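Local atomic coordinates of alpha-fucosidase (Bifidobacterium bifidum, PDB entry 2EAB), a protein that probably cleaves alpha-1,2-linked L-fucose from glycans, this chain being the catalytic part of a longer bifidobacterial protein. Residues Thr432-Met437 against Gly775-Leu780; Ser731-Gly736 against Leu780-Ser785; Gln497-Gly502 against Gly569-Asp574. All coordinates share one frame; numbering follows the deposited sequence.

Contact 1 of 3, residues Thr432-Met437 against Gly775-Leu780; sequences TYSANM and GVDEML. With EDO (1,2-ethanediol), chain G.
Ser434 OG is gripped from two directions. It donates a 2.6 Å hydrogen bond to Asp777 OD2, and a water 2.7 Å from Ser434 OG bridges onward to Glu778 OE2. On the aspartate the serine uses the anti lone pair of OD2, the one turned away from OD1. Ser434 OG lies between the backbone N and the carbonyl carbon (chi1 65°), which turns it to the helix carrying Asp777. The other oxygen, Asp777 OD1, is bonded to Tyr376 OH, so the two partners probably fix the rotation of the carboxylate. This is the interior of the helical glycoside hydrolase family 95 catalytic domain, where helix 767-780 meets the loop between helices 424-428 and 442-450. The loop makes a type I turn from Tyr433 to Asn436, closed by Asn436 N to Tyr433 O at 3.0 Å. Ala435 CB packs 3.3 Å from Asp777 OD2; Ala435 N is near the same oxygen but at a poor angle for a hydrogen bond. Beyond the water, Glu778 OE2 accepts a 2.8 Å hydrogen bond from O1 of a 1,2-ethanediol, probably a crystallisation additive. The side chain of Ser434 is about 9 Å from that of Glu520, seen to bind calcium in a crystal structure of this protein, though no ion sits there in this chain.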
# COMPACT_ATOMS: atom_id res chain seq x y z
N THR A 432 1.36 1.57 -7.23
CA THR A 432 0.44 2.66 -7.54
C THR A 432 0.85 3.44 -8.79
O THR A 432 -0.00 3.86 -9.57
CB THR A 432 0.32 3.61 -6.34
OG1 THR A 432 0.20 2.82 -5.14
CG2 THR A 432 -0.89 4.52 -6.48
N TYR A 433 2.15 3.64 -8.97
CA TYR A 433 2.64 4.40 -10.12
C TYR A 433 2.93 3.52 -11.33
O TYR A 433 2.49 3.82 -12.44
CB TYR A 433 3.87 5.21 -9.73
CG TYR A 433 3.70 5.98 -8.44
CD1 TYR A 433 2.89 7.11 -8.39
CD2 TYR A 433 4.33 5.56 -7.27
CE1 TYR A 433 2.72 7.81 -7.22
CE2 TYR A 433 4.18 6.26 -6.08
CZ TYR A 433 3.38 7.39 -6.07
OH TYR A 433 3.22 8.10 -4.90
N SER A 434 3.65 2.42 -11.11
CA SER A 434 4.04 1.54 -12.21
C SER A 434 2.82 0.90 -12.88
O SER A 434 2.83 0.66 -14.09
CB SER A 434 5.04 0.48 -11.75
OG SER A 434 4.45 -0.40 -10.81
N ALA A 435 1.77 0.66 -12.10
CA ALA A 435 0.53 0.12 -12.64
C ALA A 435 -0.48 1.20 -13.05
O ALA A 435 -1.67 0.92 -13.18
CB ALA A 435 -0.10 -0.89 -11.67
N ASN A 436 0.01 2.42 -13.27
CA ASN A 436 -0.79 3.49 -13.90
C ASN A 436 -2.01 3.90 -13.07
O ASN A 436 -3.13 3.99 -13.59
CB ASN A 436 -1.18 3.09 -15.33
CG ASN A 436 -1.33 4.28 -16.26
OD1 ASN A 436 -1.52 5.42 -15.83
ND2 ASN A 436 -1.23 4.02 -17.56
N MET A 437 -1.78 4.17 -11.79
CA MET A 437 -2.82 4.65 -10.89
C MET A 437 -2.27 5.80 -10.05
O MET A 437 -2.64 5.96 -8.88
CB MET A 437 -3.30 3.53 -9.96
CG MET A 437 -3.84 2.31 -10.70
SD MET A 437 -4.41 1.00 -9.61
CE MET A 437 -2.86 0.51 -8.84
N GLY A 775 5.24 -6.56 -7.85
CA GLY A 775 6.25 -7.55 -8.22
C GLY A 775 6.16 -7.97 -9.68
O GLY A 775 7.17 -8.08 -10.37
N VAL A 776 4.94 -8.19 -10.15
CA VAL A 776 4.72 -8.48 -11.56
C VAL A 776 5.17 -7.31 -12.43
O VAL A 776 5.87 -7.50 -13.43
CB VAL A 776 3.25 -8.86 -11.84
CG1 VAL A 776 3.01 -9.02 -13.34
CG2 VAL A 776 2.89 -10.15 -11.11
N ASP A 777 4.81 -6.09 -12.03
CA ASP A 777 5.29 -4.91 -12.75
C ASP A 777 6.81 -4.91 -12.86
O ASP A 777 7.34 -4.69 -13.95
CB ASP A 777 4.83 -3.61 -12.08
CG ASP A 777 3.37 -3.28 -12.37
OD1 ASP A 777 2.70 -4.05 -13.08
OD2 ASP A 777 2.90 -2.22 -11.88
N GLU A 778 7.50 -5.19 -11.75
CA GLU A 778 8.96 -5.15 -11.73
C GLU A 778 9.59 -6.26 -12.58
O GLU A 778 10.70 -6.09 -13.06
CB GLU A 778 9.50 -5.18 -10.30
CG GLU A 778 9.08 -4.00 -9.42
CD GLU A 778 9.67 -2.65 -9.84
OE1 GLU A 778 10.90 -2.55 -10.01
OE2 GLU A 778 8.88 -1.69 -9.95
N MET A 779 8.88 -7.37 -12.77
CA MET A 779 9.37 -8.40 -13.69
C MET A 779 9.36 -7.93 -15.13
O MET A 779 10.26 -8.27 -15.91
CB MET A 779 8.56 -9.69 -13.55
CG MET A 779 8.94 -10.51 -12.34
SD MET A 779 8.31 -12.19 -12.40
CE MET A 779 6.72 -11.81 -11.71
N LEU A 780 8.35 -7.14 -15.48
CA LEU A 780 8.12 -6.73 -16.86
C LEU A 780 8.74 -5.38 -17.21
O LEU A 780 9.01 -5.11 -18.38
CB LEU A 780 6.63 -6.73 -17.19
CG LEU A 780 5.89 -8.04 -16.89
CD1 LEU A 780 4.42 -7.88 -17.20
CD2 LEU A 780 6.48 -9.22 -17.66
C1 EDO G . 9.64 0.06 -6.87
O1 EDO G . 10.25 0.05 -8.26
C2 EDO G . 8.14 0.51 -7.06
O2 EDO G . 8.15 1.81 -7.70
O HOH W 1 6.23 -1.59 -9.21

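Contact 2 of 3, residues Ser731-Gly736 against Leu780-Ser785; sequences SWARTG and LLQSNS. With EDO (1,2-ethanediol), chain G.
Arg734 CG sits beside the backbone N (chi1 -69°), and the chain then bends at chi2 (-70°), carrying the guanidinium over to Asn784. The site joins the end of helix 722-734 of the family 95 catalytic domain to strand 781-782, an outermost strand of a mixed five-stranded sheet. The Asn784 amide lies over one face of the guanidinium, the two planes 19° apart in a stack. Asn784 CG is 3.5 Å from Arg734 CZ, near the centre of that face. Arg734 NH1 and Asn784 ND2 are both donors, so their closeness reflects stacking and not a bond. The charge is met elsewhere: Arg734 NE forms a salt bridge with Glu778 OE1, and NH1 and NH2 bind the carbonyls of Gly689 and Pro688. A leucine in place of Arg734 would probably leave Glu778 without its charge partner and the Asn784 amide without the flat group it stacks on. Asn784 also lies about 4 Å, side chain to side chain, from Asp690, another residue of that calcium site. Gln782 reaches back to the helix end. Gln782 NE2 has its stronger partner in Glu778 O, and it also bonds Ala733 O at 2.9 Å, from above the carbonyl plane. Gly736 N meets Ala733 O from the opposite face. A water 2.8 Å from Gln782 OE1 donates to it and to Arg734 O.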
# COMPACT_ATOMS: atom_id res chain seq x y z
N SER A 731 11.96 -7.91 -4.40
CA SER A 731 13.41 -7.94 -4.22
C SER A 731 14.07 -8.83 -5.27
O SER A 731 15.03 -8.42 -5.93
CB SER A 731 13.78 -8.41 -2.82
OG SER A 731 13.25 -7.54 -1.84
N TRP A 732 13.53 -10.03 -5.44
CA TRP A 732 14.05 -10.93 -6.45
C TRP A 732 13.87 -10.38 -7.87
O TRP A 732 14.75 -10.57 -8.71
CB TRP A 732 13.46 -12.32 -6.30
CG TRP A 732 14.19 -13.17 -5.28
CD1 TRP A 732 13.83 -13.39 -3.99
CD2 TRP A 732 15.41 -13.89 -5.49
NE1 TRP A 732 14.75 -14.21 -3.38
CE2 TRP A 732 15.73 -14.54 -4.28
CE3 TRP A 732 16.27 -14.05 -6.59
CZ2 TRP A 732 16.87 -15.34 -4.13
CZ3 TRP A 732 17.40 -14.84 -6.44
CH2 TRP A 732 17.69 -15.48 -5.22
N ALA A 733 12.78 -9.67 -8.14
CA ALA A 733 12.59 -9.08 -9.47
C ALA A 733 13.75 -8.14 -9.82
O ALA A 733 14.24 -8.14 -10.95
CB ALA A 733 11.27 -8.35 -9.56
N ARG A 734 14.19 -7.35 -8.85
CA ARG A 734 15.27 -6.39 -9.06
C ARG A 734 16.61 -7.06 -9.38
O ARG A 734 17.49 -6.41 -9.95
CB ARG A 734 15.42 -5.49 -7.82
CG ARG A 734 14.25 -4.52 -7.60
CD ARG A 734 14.22 -3.41 -8.66
NE ARG A 734 13.26 -2.33 -8.40
CZ ARG A 734 13.46 -1.34 -7.53
NH1 ARG A 734 14.55 -1.32 -6.78
NH2 ARG A 734 12.55 -0.38 -7.40
N THR A 735 16.77 -8.33 -9.03
CA THR A 735 17.99 -9.08 -9.34
C THR A 735 18.07 -9.52 -10.80
O THR A 735 19.14 -9.93 -11.26
CB THR A 735 18.14 -10.37 -8.49
OG1 THR A 735 17.20 -11.36 -8.94
CG2 THR A 735 17.95 -10.11 -7.00
N GLY A 736 16.95 -9.49 -11.50
CA GLY A 736 16.88 -10.01 -12.87
C GLY A 736 16.56 -11.50 -12.96
O GLY A 736 16.38 -12.02 -14.07
N LEU A 780 8.35 -7.14 -15.48
CA LEU A 780 8.12 -6.73 -16.86
C LEU A 780 8.74 -5.38 -17.21
O LEU A 780 9.01 -5.11 -18.38
CB LEU A 780 6.63 -6.73 -17.19
CG LEU A 780 5.89 -8.04 -16.89
CD1 LEU A 780 4.42 -7.88 -17.20
CD2 LEU A 780 6.48 -9.22 -17.66
N LEU A 781 8.98 -4.56 -16.19
CA LEU A 781 9.47 -3.20 -16.38
C LEU A 781 10.16 -2.72 -15.12
O LEU A 781 9.59 -2.77 -14.03
CB LEU A 781 8.30 -2.26 -16.71
CG LEU A 781 8.63 -0.76 -16.75
CD1 LEU A 781 9.56 -0.43 -17.90
CD2 LEU A 781 7.36 0.06 -16.83
N GLN A 782 11.40 -2.24 -15.26
CA GLN A 782 12.06 -1.53 -14.18
C GLN A 782 12.49 -0.17 -14.70
O GLN A 782 12.73 -0.00 -15.90
CB GLN A 782 13.23 -2.33 -13.62
CG GLN A 782 12.76 -3.46 -12.70
CD GLN A 782 13.81 -4.51 -12.40
OE1 GLN A 782 15.00 -4.22 -12.32
NE2 GLN A 782 13.36 -5.75 -12.23
N SER A 783 12.60 0.81 -13.80
CA SER A 783 12.99 2.14 -14.22
C SER A 783 13.71 2.92 -13.12
O SER A 783 13.76 4.15 -13.16
CB SER A 783 11.79 2.93 -14.76
OG SER A 783 10.80 3.14 -13.76
N ASN A 784 14.29 2.20 -12.16
CA ASN A 784 14.90 2.83 -10.99
C ASN A 784 16.42 2.93 -11.05
O ASN A 784 17.02 3.58 -10.18
CB ASN A 784 14.55 2.05 -9.73
CG ASN A 784 15.23 0.70 -9.68
OD1 ASN A 784 14.96 -0.16 -10.51
ND2 ASN A 784 16.13 0.52 -8.72
N SER A 785 17.05 2.28 -12.01
CA SER A 785 18.50 2.20 -11.99
C SER A 785 19.18 3.30 -12.80
O SER A 785 18.51 4.07 -13.49
CB SER A 785 18.97 0.82 -12.43
OG SER A 785 20.33 0.64 -12.08
C1 EDO G . 9.64 0.06 -6.87
O1 EDO G . 10.25 0.05 -8.26
C2 EDO G . 8.14 0.51 -7.06
O2 EDO G . 8.15 1.81 -7.70
O HOH W 2 17.03 -6.08 -12.76

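Contact 3 of 3, residues Gln497-Gly502 against Gly569-Asp574; sequences QSFSWG and GPLGTD
Phe499 and Leu571 form the close-packed side of this contact. Phe499 CG is anti to the backbone N (chi1 -174°), which sends the ring toward the corner where the chain turns at Leu571. Phe499 CE2 comes within 3.3 Å of Leu571 O, an oblique approach to the ring. Next to it, Phe499 CD2 meets Leu571 CG at 4.1 Å, where the two side chains pass alongside one another, running opposite ways. The ring is buried. It also stacks with Trp503 and touches Pro121 and Tyr564.

The other side is looser. Ser500 and Leu571 are both partly exposed, and they meet through a single branch: Leu571 CD1 lies 3.7 Å from Ser500 CB. The serine offers its carbon here, not its hydroxyl. Leu571 is turned off the staggered positions (chi1 -130°), which leaves CD1 lying against Ser500 in the first turn of helix 499-502.

The contact joins this helix to the lead-in of strand 572-574, an outermost strand of a small three-stranded antiparallel sheet in the family 95 catalytic domain. Tyr564, on the neighbouring strand 558-565, touches Phe499, Ser500 and Leu571 alike. It is plain packing, remote from the known calcium sites. The two segments share only apolar packing and a carbonyl oxygen near a ring, so their mutual placement probably rests on fit of shape more than on directional bonds.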
# COMPACT_ATOMS: atom_id res chain seq x y z
N GLN A 497 5.15 1.21 22.84
CA GLN A 497 5.41 0.92 24.25
C GLN A 497 6.62 0.05 24.51
O GLN A 497 7.07 -0.03 25.65
CB GLN A 497 4.23 0.16 24.85
CG GLN A 497 3.02 0.92 25.22
CD GLN A 497 2.06 0.02 25.98
OE1 GLN A 497 2.31 -0.33 27.14
NE2 GLN A 497 0.98 -0.39 25.33
N SER A 498 7.10 -0.64 23.48
CA SER A 498 8.29 -1.47 23.61
C SER A 498 9.17 -1.19 22.40
O SER A 498 8.68 -1.18 21.27
CB SER A 498 7.94 -2.95 23.69
OG SER A 498 9.08 -3.74 23.97
N PHE A 499 10.46 -0.97 22.65
CA PHE A 499 11.38 -0.50 21.62
C PHE A 499 11.45 -1.39 20.37
O PHE A 499 11.42 -0.88 19.24
CB PHE A 499 12.79 -0.34 22.22
CG PHE A 499 13.80 0.28 21.28
CD1 PHE A 499 13.97 1.66 21.25
CD2 PHE A 499 14.59 -0.51 20.44
CE1 PHE A 499 14.91 2.24 20.39
CE2 PHE A 499 15.52 0.08 19.58
CZ PHE A 499 15.68 1.45 19.55
N SER A 500 11.56 -2.70 20.56
CA SER A 500 11.87 -3.60 19.45
C SER A 500 10.90 -3.45 18.28
O SER A 500 11.32 -3.41 17.13
CB SER A 500 11.94 -5.06 19.90
OG SER A 500 10.67 -5.54 20.32
N TRP A 501 9.60 -3.38 18.59
CA TRP A 501 8.58 -3.19 17.56
C TRP A 501 8.06 -1.76 17.49
O TRP A 501 7.40 -1.40 16.51
CB TRP A 501 7.40 -4.17 17.74
CG TRP A 501 6.75 -4.14 19.10
CD1 TRP A 501 6.97 -5.02 20.13
CD2 TRP A 501 5.78 -3.20 19.57
NE1 TRP A 501 6.20 -4.68 21.21
CE2 TRP A 501 5.46 -3.56 20.90
CE3 TRP A 501 5.16 -2.08 19.01
CZ2 TRP A 501 4.53 -2.85 21.67
CZ3 TRP A 501 4.23 -1.37 19.78
CH2 TRP A 501 3.93 -1.76 21.09
N GLY A 502 8.35 -0.96 18.51
CA GLY A 502 7.75 0.37 18.62
C GLY A 502 8.56 1.53 18.08
O GLY A 502 7.97 2.56 17.72
N GLY A 569 18.92 -9.84 15.91
CA GLY A 569 20.13 -9.20 16.40
C GLY A 569 19.90 -8.38 17.65
O GLY A 569 18.82 -8.43 18.25
N PRO A 570 20.92 -7.61 18.07
CA PRO A 570 20.82 -6.77 19.26
C PRO A 570 19.84 -5.62 19.09
O PRO A 570 19.66 -5.10 17.98
CB PRO A 570 22.24 -6.21 19.42
CG PRO A 570 23.11 -7.06 18.59
CD PRO A 570 22.25 -7.53 17.45
N LEU A 571 19.24 -5.20 20.20
CA LEU A 571 18.24 -4.14 20.22
C LEU A 571 18.77 -2.77 19.77
O LEU A 571 18.06 -2.01 19.12
CB LEU A 571 17.67 -4.02 21.63
CG LEU A 571 16.16 -4.01 21.87
CD1 LEU A 571 15.44 -5.03 21.00
CD2 LEU A 571 15.90 -4.29 23.34
N GLY A 572 20.02 -2.47 20.13
CA GLY A 572 20.58 -1.15 19.87
C GLY A 572 22.03 -1.22 19.48
O GLY A 572 22.90 -1.41 20.33
N THR A 573 22.29 -1.09 18.19
CA THR A 573 23.65 -1.04 17.66
C THR A 573 23.95 0.37 17.14
O THR A 573 23.07 1.24 17.12
CB THR A 573 23.88 -2.08 16.54
OG1 THR A 573 23.06 -1.75 15.41
CG2 THR A 573 23.53 -3.48 17.02
N ASP A 574 25.20 0.59 16.73
CA ASP A 574 25.62 1.88 16.22
C ASP A 574 25.24 1.98 14.74
O ASP A 574 26.04 1.71 13.84
CB ASP A 574 27.12 2.08 16.44
CG ASP A 574 27.56 3.52 16.27
OD1 ASP A 574 26.80 4.34 15.72
OD2 ASP A 574 28.69 3.83 16.71

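How the contacts relate
Contacts 1 and 2 form one buried region, their centres 10 Å apart. They share Leu780, where helix 767-780 runs into strand 781-782, and their segments alternate along the chain. Ala733 CB also packs on Glu778 CB, at 3.7 Å. Both contacts touch the same 1,2-ethanediol, which Glu517, Tyr521 and Arg820 also bind. Glu520 and Asp690, the calcium-binding residues whose ion is absent here, lie close by: the side chain of Asn784 in contact 2 is about 6 Å from that of Glu520. Contact 3 stands apart, its centre 33 Å from that of contact 1 and 31 Å from that of contact 2. Its nearest atoms are about 19 Å from contact 2.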